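Local coordinates for protein myosin-I heavy chain (Dictyostelium discoideum, PDB 5EJR) that is an actin-based motor with ATPase activity that acts in the early steps of phagocytosis and in adhesion, here represented by its C-terminal MyTH4-FERM tail domain, at residues M72-D77 with G127-Y132. Sequence-based numbering, arbitrary orientation.
Sequences MMWMGD and GFELIY
In the buried helical core of the MyTH4 domain, W74 and M75, at the C-terminal end of helix 58-75 where G76 forms a Schellman motif, pack against G127, E129 and L130 of helix 121-137. W74 buries the largest share of any residue here. Its CG lies anti to the backbone N (chi1 166°), which directs the indole at the second helix. There W74 NE1 lies 3.8 Å from L130 CB, and W74 CD1 is 3.9 Å from the same carbon. At the six-membered ring, W74 CZ2 comes within 4.0 Å of E129 OE1. The carboxylate plane is turned 49° from the indole. M75 lies along G127: M75 CG is 3.8 Å from G127 N, and a bend at chi3 (73°) keeps M75 SD and CE each 3.9 Å from G127 CA. A side chain at G127 would probably run into M75 CE. Shortening M75 to an alanine removes CG, SD and CE, and is likely to leave a gap beside the G127 backbone. No hydrogen bond joins the two segments; they meet by van der Waals packing. W74 NE1 is hydrogen-bonded to K126 O and E129 OE1 is salt-bridged to R201 of helix 194-205, which would help fix indole and carboxylate in this buried site.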
loop_
_atom_site.group_PDB
_atom_site.type_symbol
_atom_site.label_atom_id
_atom_site.label_comp_id
_atom_site.label_asym_id
_atom_site.label_seq_id
_atom_site.Cartn_x
_atom_site.Cartn_y
_atom_site.Cartn_z
ATOM N N MET A 72 -12.400 -24.171 -1.194
ATOM C CA MET A 72 -13.595 -24.629 -0.480
ATOM C C MET A 72 -13.954 -23.711 0.687
ATOM O O MET A 72 -15.128 -23.444 0.910
ATOM C CB MET A 72 -13.410 -26.081 -0.013
ATOM C CG MET A 72 -13.417 -27.086 -1.152
ATOM S SD MET A 72 -13.464 -28.812 -0.579
ATOM C CE MET A 72 -15.007 -28.813 0.344
ATOM N N MET A 73 -12.944 -23.196 1.401
ATOM C CA MET A 73 -13.106 -22.254 2.510
ATOM C C MET A 73 -13.616 -20.920 1.989
ATOM O O MET A 73 -14.460 -20.300 2.626
ATOM C CB MET A 73 -11.763 -22.028 3.212
ATOM C CG MET A 73 -11.349 -23.160 4.099
ATOM S SD MET A 73 -9.600 -23.071 4.524
ATOM C CE MET A 73 -9.675 -22.070 5.856
ATOM N N TRP A 74 -13.086 -20.468 0.839
ATOM C CA TRP A 74 -13.477 -19.198 0.228
ATOM C C TRP A 74 -14.945 -19.254 -0.228
ATOM O O TRP A 74 -15.718 -18.317 0.011
ATOM C CB TRP A 74 -12.557 -18.867 -0.953
ATOM C CG TRP A 74 -13.098 -17.769 -1.808
ATOM C CD1 TRP A 74 -13.687 -17.892 -3.034
ATOM C CD2 TRP A 74 -13.197 -16.386 -1.449
ATOM N NE1 TRP A 74 -14.098 -16.659 -3.487
ATOM C CE2 TRP A 74 -13.836 -15.719 -2.522
ATOM C CE3 TRP A 74 -12.790 -15.638 -0.329
ATOM C CZ2 TRP A 74 -14.059 -14.335 -2.514
ATOM C CZ3 TRP A 74 -13.000 -14.265 -0.328
ATOM C CH2 TRP A 74 -13.642 -13.632 -1.403
ATOM N N MET A 75 -15.310 -20.380 -0.868
ATOM C CA MET A 75 -16.637 -20.679 -1.396
ATOM C C MET A 75 -17.671 -21.025 -0.319
ATOM O O MET A 75 -18.860 -21.060 -0.622
ATOM C CB MET A 75 -16.535 -21.776 -2.454
ATOM C CG MET A 75 -15.848 -21.294 -3.708
ATOM S SD MET A 75 -15.522 -22.596 -4.904
ATOM C CE MET A 75 -17.230 -22.886 -5.521
ATOM N N GLY A 76 -17.218 -21.237 0.918
ATOM C CA GLY A 76 -18.079 -21.562 2.052
ATOM C C GLY A 76 -18.540 -23.008 2.107
ATOM O O GLY A 76 -19.608 -23.294 2.654
ATOM N N ASP A 77 -17.741 -23.927 1.548
ATOM C CA ASP A 77 -18.013 -25.367 1.516
ATOM C C ASP A 77 -17.115 -26.159 2.480
ATOM O O ASP A 77 -17.258 -27.376 2.593
ATOM C CB ASP A 77 -17.888 -25.912 0.082
ATOM C CG ASP A 77 -18.845 -25.273 -0.904
ATOM O OD1 ASP A 77 -20.063 -25.197 -0.594
ATOM O OD2 ASP A 77 -18.388 -24.870 -1.993
ATOM N N GLY A 127 -17.062 -18.890 -6.446
ATOM C CA GLY A 127 -16.133 -19.615 -7.296
ATOM C C GLY A 127 -15.774 -18.750 -8.475
ATOM O O GLY A 127 -14.594 -18.635 -8.821
ATOM N N PHE A 128 -16.779 -18.064 -9.062
ATOM C CA PHE A 128 -16.490 -17.130 -10.154
ATOM C C PHE A 128 -15.769 -15.848 -9.670
ATOM O O PHE A 128 -14.968 -15.294 -10.423
ATOM C CB PHE A 128 -17.742 -16.798 -10.977
ATOM C CG PHE A 128 -18.165 -17.925 -11.892
ATOM C CD1 PHE A 128 -17.350 -18.339 -12.938
ATOM C CD2 PHE A 128 -19.381 -18.574 -11.707
ATOM C CE1 PHE A 128 -17.736 -19.396 -13.772
ATOM C CE2 PHE A 128 -19.767 -19.625 -12.546
ATOM C CZ PHE A 128 -18.942 -20.029 -13.571
ATOM N N GLU A 129 -16.037 -15.400 -8.422
ATOM C CA GLU A 129 -15.363 -14.226 -7.818
ATOM C C GLU A 129 -13.856 -14.519 -7.699
ATOM O O GLU A 129 -13.018 -13.649 -7.981
ATOM C CB GLU A 129 -15.934 -13.927 -6.423
ATOM C CG GLU A 129 -17.309 -13.276 -6.454
ATOM C CD GLU A 129 -17.939 -13.039 -5.098
ATOM O OE1 GLU A 129 -17.656 -13.821 -4.163
ATOM O OE2 GLU A 129 -18.742 -12.087 -4.978
ATOM N N LEU A 130 -13.524 -15.775 -7.335
ATOM C CA LEU A 130 -12.144 -16.255 -7.242
ATOM C C LEU A 130 -11.504 -16.238 -8.623
ATOM O O LEU A 130 -10.380 -15.777 -8.741
ATOM C CB LEU A 130 -12.085 -17.657 -6.590
ATOM C CG LEU A 130 -10.742 -18.436 -6.630
ATOM C CD1 LEU A 130 -9.611 -17.663 -5.962
ATOM C CD2 LEU A 130 -10.890 -19.761 -5.948
ATOM N N ILE A 131 -12.234 -16.651 -9.676
ATOM C CA ILE A 131 -11.703 -16.635 -11.049
ATOM C C ILE A 131 -11.367 -15.193 -11.458
ATOM O O ILE A 131 -10.328 -14.945 -12.087
ATOM C CB ILE A 131 -12.664 -17.336 -12.043
ATOM C CG1 ILE A 131 -12.698 -18.863 -11.766
ATOM C CG2 ILE A 131 -12.274 -17.044 -13.486
ATOM C CD1 ILE A 131 -13.887 -19.641 -12.388
ATOM N N TYR A 132 -12.239 -14.243 -11.076
ATOM C CA TYR A 132 -12.001 -12.823 -11.348
ATOM C C TYR A 132 -10.679 -12.363 -10.712
ATOM O O TYR A 132 -9.866 -11.725 -11.386
ATOM C CB TYR A 132 -13.165 -11.967 -10.820
ATOM C CG TYR A 132 -12.807 -10.498 -10.745
ATOM C CD1 TYR A 132 -12.791 -9.707 -11.890
ATOM C CD2 TYR A 132 -12.428 -9.912 -9.539
ATOM C CE1 TYR A 132 -12.420 -8.365 -11.838
ATOM C CE2 TYR A 132 -12.044 -8.570 -9.476
ATOM C CZ TYR A 132 -12.057 -7.798 -10.627
ATOM O OH TYR A 132 -11.710 -6.466 -10.580
#